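Local coordinates for protein glutathione S-transferase (Burkholderia glumae, PDB 4ISD) that binds glutathione and, as a glutathione S-transferase homolog, probably conjugates the thiol of this tripeptide to electrophilic substrates, at residues Ala143-Ile155 / Phe173-Pro186. Sequence-based numbering, arbitrary orientation.
Sequences ACEKLLSAADRLI and FALMLNRLVACGDP
Helix 143-154 and helix 173-177 cross steeply, 136° between their N-to-C directions and 11.4 Å apart at closest approach, and the backbones draw nearer where C144 faces C183. The pair belongs to the all-helical C-terminal domain of the glutathione S-transferase fold and illustrates how an apolar helix interface can be closed by a covalent bond. At one end F173, with CG anti to the backbone N (chi1 -160°), acts as a knob in the hole formed by L147, A150, A151 and L154, and F173 CZ comes 3.8 Å from A151 CA. L177 CD1 sits over the centre of one face of the F173 ring and meets I155 CD1 tip to tip at 3.6 Å; the other branch, L177 CD2, rests 3.6 Å from A151 CB. In the middle, L147 splits its two methyls, CD1 touching L177 CD2 while L147 CD2 packs 3.6 Å from L180 CD2. L148 crosses L180 at about a right angle and extends CD2 to D185 CB, at a more exposed margin. L107 of helix 98-113 also touches F173, and L57 of the second subunit packs on A150 and L154. The 3-10 segment 178-182 leads to C183, whose SG is bonded to C144 SG at 2.0 Å with a disulfide torsion of -85°.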
ATOM      1  N   ALA A 143     -16.285   0.940 -10.490  1.00 51.47           N
ATOM      2  CA  ALA A 143     -15.631   1.377  -9.267  1.00 49.89           C
ATOM      3  C   ALA A 143     -16.669   1.857  -8.252  1.00 58.17           C
ATOM      4  O   ALA A 143     -16.539   1.634  -7.043  1.00 53.15           O
ATOM      5  CB  ALA A 143     -14.626   2.480  -9.568  1.00 45.52           C
ATOM      6  N   CYS A 144     -17.693   2.528  -8.761  1.00 63.16           N
ATOM      7  CA  CYS A 144     -18.798   2.979  -7.937  1.00 61.30           C
ATOM      8  C   CYS A 144     -19.454   1.782  -7.285  1.00 60.97           C
ATOM      9  O   CYS A 144     -19.736   1.789  -6.082  1.00 60.73           O
ATOM     10  CB  CYS A 144     -19.820   3.729  -8.788  1.00 59.21           C
ATOM     11  SG  CYS A 144     -19.477   5.495  -8.943  1.00 71.86           S
ATOM     12  N   GLU A 145     -19.681   0.751  -8.091  1.00 57.40           N
ATOM     13  CA  GLU A 145     -20.373  -0.444  -7.636  1.00 59.30           C
ATOM     14  C   GLU A 145     -19.552  -1.164  -6.574  1.00 62.74           C
ATOM     15  O   GLU A 145     -20.066  -1.558  -5.516  1.00 58.46           O
ATOM     16  CB  GLU A 145     -20.639  -1.350  -8.827  1.00 64.50           C
ATOM     17  CG  GLU A 145     -21.234  -2.692  -8.501  1.00 76.40           C
ATOM     18  CD  GLU A 145     -21.685  -3.416  -9.760  1.00 99.00           C
ATOM     19  OE1 GLU A 145     -21.254  -3.016 -10.866  1.00102.69           O
ATOM     20  OE2 GLU A 145     -22.479  -4.374  -9.649  1.00110.15           O
ATOM     21  N   LYS A 146     -18.261  -1.312  -6.850  1.00 67.19           N
ATOM     22  CA  LYS A 146     -17.369  -1.999  -5.932  1.00 60.30           C
ATOM     23  C   LYS A 146     -17.293  -1.234  -4.620  1.00 50.48           C
ATOM     24  O   LYS A 146     -17.294  -1.836  -3.542  1.00 50.30           O
ATOM     25  CB  LYS A 146     -15.985  -2.162  -6.556  1.00 60.68           C
ATOM     26  N   LEU A 147     -17.258   0.093  -4.706  1.00 45.20           N
ATOM     27  CA  LEU A 147     -17.206   0.927  -3.504  1.00 45.45           C
ATOM     28  C   LEU A 147     -18.462   0.751  -2.649  1.00 48.78           C
ATOM     29  O   LEU A 147     -18.380   0.518  -1.447  1.00 38.58           O
ATOM     30  CB  LEU A 147     -17.031   2.405  -3.859  1.00 43.72           C
ATOM     31  CG  LEU A 147     -16.833   3.253  -2.604  1.00 42.26           C
ATOM     32  CD1 LEU A 147     -15.683   2.673  -1.796  1.00 38.20           C
ATOM     33  CD2 LEU A 147     -16.598   4.732  -2.922  1.00 38.53           C
ATOM     34  N   LEU A 148     -19.629   0.840  -3.275  1.00 52.79           N
ATOM     35  CA  LEU A 148     -20.872   0.750  -2.519  1.00 53.30           C
ATOM     36  C   LEU A 148     -21.046  -0.625  -1.896  1.00 55.94           C
ATOM     37  O   LEU A 148     -21.507  -0.748  -0.767  1.00 58.93           O
ATOM     38  CB  LEU A 148     -22.064   1.088  -3.402  1.00 53.24           C
ATOM     39  CG  LEU A 148     -23.389   1.180  -2.664  1.00 55.02           C
ATOM     40  CD1 LEU A 148     -23.336   2.306  -1.661  1.00 55.79           C
ATOM     41  CD2 LEU A 148     -24.500   1.397  -3.659  1.00 55.02           C
ATOM     42  N   SER A 149     -20.655  -1.659  -2.631  1.00 58.47           N
ATOM     43  CA  SER A 149     -20.776  -3.026  -2.143  1.00 55.32           C
ATOM     44  C   SER A 149     -19.860  -3.277  -0.956  1.00 55.43           C
ATOM     45  O   SER A 149     -20.245  -3.963  -0.011  1.00 59.53           O
ATOM     46  CB  SER A 149     -20.466  -4.024  -3.253  1.00 57.51           C
ATOM     47  OG  SER A 149     -20.586  -5.352  -2.770  1.00 63.46           O
ATOM     48  N   ALA A 150     -18.651  -2.720  -1.002  1.00 50.62           N
ATOM     49  CA  ALA A 150     -17.737  -2.832   0.129  1.00 50.05           C
ATOM     50  C   ALA A 150     -18.331  -2.131   1.348  1.00 56.30           C
ATOM     51  O   ALA A 150     -18.312  -2.669   2.456  1.00 59.10           O
ATOM     52  CB  ALA A 150     -16.383  -2.237  -0.212  1.00 45.50           C
ATOM     53  N   ALA A 151     -18.859  -0.928   1.129  1.00 55.19           N
ATOM     54  CA  ALA A 151     -19.443  -0.124   2.199  1.00 52.20           C
ATOM     55  C   ALA A 151     -20.614  -0.856   2.853  1.00 53.81           C
ATOM     56  O   ALA A 151     -20.725  -0.886   4.079  1.00 49.59           O
ATOM     57  CB  ALA A 151     -19.898   1.222   1.662  1.00 46.45           C
ATOM     58  N   ASP A 152     -21.471  -1.458   2.034  1.00 51.18           N
ATOM     59  CA  ASP A 152     -22.643  -2.150   2.541  1.00 57.09           C
ATOM     60  C   ASP A 152     -22.237  -3.384   3.344  1.00 61.76           C
ATOM     61  O   ASP A 152     -22.883  -3.729   4.334  1.00 73.07           O
ATOM     62  CB  ASP A 152     -23.587  -2.521   1.393  1.00 67.51           C
ATOM     63  CG  ASP A 152     -24.927  -3.052   1.875  1.00 85.08           C
ATOM     64  OD1 ASP A 152     -25.059  -4.284   2.038  1.00 91.55           O
ATOM     65  OD2 ASP A 152     -25.856  -2.241   2.081  1.00 93.49           O
ATOM     66  N   ARG A 153     -21.154  -4.034   2.930  1.00 58.04           N
ATOM     67  CA  ARG A 153     -20.702  -5.262   3.592  1.00 55.55           C
ATOM     68  C   ARG A 153     -19.927  -5.025   4.907  1.00 53.23           C
ATOM     69  O   ARG A 153     -20.016  -5.833   5.829  1.00 54.28           O
ATOM     70  CB  ARG A 153     -19.873  -6.128   2.626  1.00 47.54           C
ATOM     71  N   LEU A 154     -19.178  -3.924   4.990  1.00 45.02           N
ATOM     72  CA  LEU A 154     -18.236  -3.700   6.091  1.00 40.30           C
ATOM     73  C   LEU A 154     -18.750  -2.762   7.167  1.00 41.72           C
ATOM     74  O   LEU A 154     -18.282  -2.799   8.303  1.00 47.10           O
ATOM     75  CB  LEU A 154     -16.926  -3.110   5.558  1.00 41.71           C
ATOM     76  CG  LEU A 154     -16.111  -3.873   4.521  1.00 40.86           C
ATOM     77  CD1 LEU A 154     -14.904  -3.032   4.121  1.00 38.40           C
ATOM     78  CD2 LEU A 154     -15.672  -5.227   5.056  1.00 42.36           C
ATOM     79  N   ILE A 155     -19.685  -1.892   6.805  1.00 44.89           N
ATOM     80  CA  ILE A 155     -20.245  -0.944   7.762  1.00 45.35           C
ATOM     81  C   ILE A 155     -21.527  -1.459   8.411  1.00 45.77           C
ATOM     82  O   ILE A 155     -22.458  -1.875   7.720  1.00 50.09           O
ATOM     83  CB  ILE A 155     -20.535   0.398   7.097  1.00 44.94           C
ATOM     84  CG1 ILE A 155     -19.250   0.969   6.511  1.00 41.40           C
ATOM     85  CG2 ILE A 155     -21.164   1.365   8.105  1.00 45.15           C
ATOM     86  CD1 ILE A 155     -19.475   2.073   5.496  1.00 46.91           C
ATOM     87  N   PHE A 173     -11.215   5.008   4.710  1.00 31.43           N
ATOM     88  CA  PHE A 173     -12.458   4.534   4.116  1.00 31.99           C
ATOM     89  C   PHE A 173     -13.473   5.674   4.029  1.00 40.25           C
ATOM     90  O   PHE A 173     -14.092   5.890   2.978  1.00 40.28           O
ATOM     91  CB  PHE A 173     -13.046   3.391   4.943  1.00 26.63           C
ATOM     92  CG  PHE A 173     -14.018   2.542   4.190  1.00 27.12           C
ATOM     93  CD1 PHE A 173     -13.950   2.454   2.807  1.00 31.21           C
ATOM     94  CD2 PHE A 173     -14.995   1.823   4.858  1.00 27.33           C
ATOM     95  CE1 PHE A 173     -14.829   1.666   2.101  1.00 30.64           C
ATOM     96  CE2 PHE A 173     -15.890   1.039   4.160  1.00 31.76           C
ATOM     97  CZ  PHE A 173     -15.807   0.960   2.775  1.00 31.89           C
ATOM     98  N   ALA A 174     -13.622   6.404   5.135  1.00 37.61           N
ATOM     99  CA  ALA A 174     -14.609   7.469   5.223  1.00 37.43           C
ATOM    100  C   ALA A 174     -14.325   8.547   4.195  1.00 42.27           C
ATOM    101  O   ALA A 174     -15.246   9.001   3.499  1.00 44.05           O
ATOM    102  CB  ALA A 174     -14.643   8.054   6.612  1.00 41.57           C
ATOM    103  N   LEU A 175     -13.058   8.944   4.080  1.00 42.59           N
ATOM    104  CA  LEU A 175     -12.664   9.879   3.018  1.00 42.78           C
ATOM    105  C   LEU A 175     -13.059   9.362   1.643  1.00 37.47           C
ATOM    106  O   LEU A 175     -13.684  10.086   0.868  1.00 42.53           O
ATOM    107  CB  LEU A 175     -11.167  10.189   3.056  1.00 42.00           C
ATOM    108  CG  LEU A 175     -10.763  10.753   4.418  1.00 50.60           C
ATOM    109  CD1 LEU A 175      -9.324  11.264   4.442  1.00 56.87           C
ATOM    110  CD2 LEU A 175     -11.743  11.832   4.827  1.00 48.03           C
ATOM    111  N   MET A 176     -12.719   8.103   1.355  1.00 30.87           N
ATOM    112  CA  MET A 176     -13.001   7.522   0.035  1.00 30.44           C
ATOM    113  C   MET A 176     -14.493   7.441  -0.218  1.00 39.02           C
ATOM    114  O   MET A 176     -14.945   7.741  -1.324  1.00 39.15           O
ATOM    115  CB  MET A 176     -12.364   6.137  -0.106  1.00 27.61           C
ATOM    116  CG  MET A 176     -12.553   5.462  -1.473  1.00 38.23           C
ATOM    117  SD  MET A 176     -11.705   6.212  -2.906  1.00 55.45           S
ATOM    118  CE  MET A 176     -10.208   6.848  -2.165  1.00 82.37           C
ATOM    119  N   LEU A 177     -15.268   7.073   0.810  1.00 38.24           N
ATOM    120  CA  LEU A 177     -16.720   6.953   0.650  1.00 45.58           C
ATOM    121  C   LEU A 177     -17.403   8.250   0.217  1.00 49.86           C
ATOM    122  O   LEU A 177     -18.543   8.224  -0.224  1.00 47.72           O
ATOM    123  CB  LEU A 177     -17.393   6.389   1.907  1.00 43.13           C
ATOM    124  CG  LEU A 177     -17.072   4.921   2.211  1.00 40.32           C
ATOM    125  CD1 LEU A 177     -17.587   4.536   3.591  1.00 29.58           C
ATOM    126  CD2 LEU A 177     -17.624   3.990   1.126  1.00 34.91           C
ATOM    127  N   ASN A 178     -16.705   9.378   0.311  1.00 55.77           N
ATOM    128  CA  ASN A 178     -17.295  10.645  -0.116  1.00 63.92           C
ATOM    129  C   ASN A 178     -17.431  10.752  -1.635  1.00 69.40           C
ATOM    130  O   ASN A 178     -18.007  11.713  -2.147  1.00 72.85           O
ATOM    131  CB  ASN A 178     -16.537  11.842   0.472  1.00 70.55           C
ATOM    132  CG  ASN A 178     -16.969  12.159   1.907  1.00 78.20           C
ATOM    133  OD1 ASN A 178     -16.286  11.805   2.882  1.00 71.95           O
ATOM    134  ND2 ASN A 178     -18.120  12.820   2.040  1.00 83.51           N
ATOM    135  N   ARG A 179     -16.911   9.754  -2.347  1.00 66.03           N
ATOM    136  CA  ARG A 179     -16.994   9.717  -3.804  1.00 66.94           C
ATOM    137  C   ARG A 179     -18.313   9.114  -4.248  1.00 62.50           C
ATOM    138  O   ARG A 179     -18.649   9.133  -5.440  1.00 60.47           O
ATOM    139  CB  ARG A 179     -15.853   8.891  -4.394  1.00 70.67           C
ATOM    140  CG  ARG A 179     -14.471   9.406  -4.075  1.00 76.83           C
ATOM    141  CD  ARG A 179     -14.168  10.702  -4.795  1.00 88.08           C
ATOM    142  NE  ARG A 179     -12.747  11.015  -4.691  1.00 99.30           N
ATOM    143  CZ  ARG A 179     -12.118  11.902  -5.452  1.00109.39           C
ATOM    144  NH1 ARG A 179     -10.817  12.118  -5.290  1.00109.27           N
ATOM    145  NH2 ARG A 179     -12.791  12.569  -6.381  1.00115.58           N
ATOM    146  N   LEU A 180     -19.051   8.559  -3.290  1.00 57.41           N
ATOM    147  CA  LEU A 180     -20.343   7.957  -3.588  1.00 56.10           C
ATOM    148  C   LEU A 180     -21.314   9.034  -4.063  1.00 52.80           C
ATOM    149  O   LEU A 180     -22.245   8.763  -4.830  1.00 46.88           O
ATOM    150  CB  LEU A 180     -20.889   7.221  -2.365  1.00 56.72           C
ATOM    151  CG  LEU A 180     -20.177   5.905  -2.036  1.00 51.88           C
ATOM    152  CD1 LEU A 180     -20.847   5.231  -0.844  1.00 53.13           C
ATOM    153  CD2 LEU A 180     -20.193   4.990  -3.249  1.00 47.32           C
ATOM    154  N   VAL A 181     -21.058  10.262  -3.627  1.00 52.58           N
ATOM    155  CA  VAL A 181     -21.878  11.403  -3.996  1.00 60.56           C
ATOM    156  C   VAL A 181     -21.909  11.620  -5.515  1.00 67.96           C
ATOM    157  O   VAL A 181     -22.894  12.146  -6.051  1.00 77.18           O
ATOM    158  CB  VAL A 181     -21.429  12.692  -3.252  1.00 68.40           C
ATOM    159  CG1 VAL A 181     -20.167  13.247  -3.866  1.00 79.52           C
ATOM    160  CG2 VAL A 181     -22.514  13.733  -3.290  1.00 66.25           C
ATOM    161  N   ALA A 182     -20.855  11.194  -6.210  1.00 63.85           N
ATOM    162  CA  ALA A 182     -20.772  11.388  -7.663  1.00 65.75           C
ATOM    163  C   ALA A 182     -21.332  10.208  -8.468  1.00 70.07           C
ATOM    164  O   ALA A 182     -21.386  10.250  -9.706  1.00 68.19           O
ATOM    165  CB  ALA A 182     -19.344  11.679  -8.080  1.00 52.39           C
ATOM    166  N   CYS A 183     -21.744   9.160  -7.759  1.00 59.00           N
ATOM    167  CA  CYS A 183     -22.273   7.960  -8.397  1.00 63.58           C
ATOM    168  C   CYS A 183     -23.773   8.091  -8.638  1.00 67.36           C
ATOM    169  O   CYS A 183     -24.341   9.174  -8.505  1.00 71.72           O
ATOM    170  CB  CYS A 183     -21.970   6.714  -7.554  1.00 66.55           C
ATOM    171  SG  CYS A 183     -20.190   6.388  -7.254  1.00 93.23           S
ATOM    172  N   GLY A 184     -24.410   6.982  -8.989  1.00 67.14           N
ATOM    173  CA  GLY A 184     -25.807   7.006  -9.362  1.00 69.47           C
ATOM    174  C   GLY A 184     -26.608   5.892  -8.724  1.00 72.15           C
ATOM    175  O   GLY A 184     -27.702   5.556  -9.190  1.00 82.32           O
ATOM    176  N   ASP A 185     -26.064   5.311  -7.661  1.00 65.41           N
ATOM    177  CA  ASP A 185     -26.812   4.340  -6.869  1.00 71.01           C
ATOM    178  C   ASP A 185     -27.255   4.941  -5.531  1.00 68.24           C
ATOM    179  O   ASP A 185     -26.567   5.786  -4.958  1.00 63.05           O
ATOM    180  CB  ASP A 185     -25.986   3.072  -6.645  1.00 74.06           C
ATOM    181  CG  ASP A 185     -26.066   2.107  -7.814  1.00 80.64           C
ATOM    182  OD1 ASP A 185     -26.507   2.521  -8.910  1.00 84.78           O
ATOM    183  OD2 ASP A 185     -25.687   0.932  -7.631  1.00 81.19           O
ATOM    184  N   PRO A 186     -28.427   4.529  -5.038  1.00 73.47           N
ATOM    185  CA  PRO A 186     -28.802   5.075  -3.729  1.00 69.60           C
ATOM    186  C   PRO A 186     -27.904   4.529  -2.623  1.00 60.88           C
ATOM    187  O   PRO A 186     -27.569   3.337  -2.620  1.00 57.03           O
ATOM    188  CB  PRO A 186     -30.263   4.627  -3.551  1.00 68.91           C
ATOM    189  CG  PRO A 186     -30.464   3.518  -4.538  1.00 73.26           C
ATOM    190  CD  PRO A 186     -29.530   3.796  -5.683  1.00 78.01           C
TER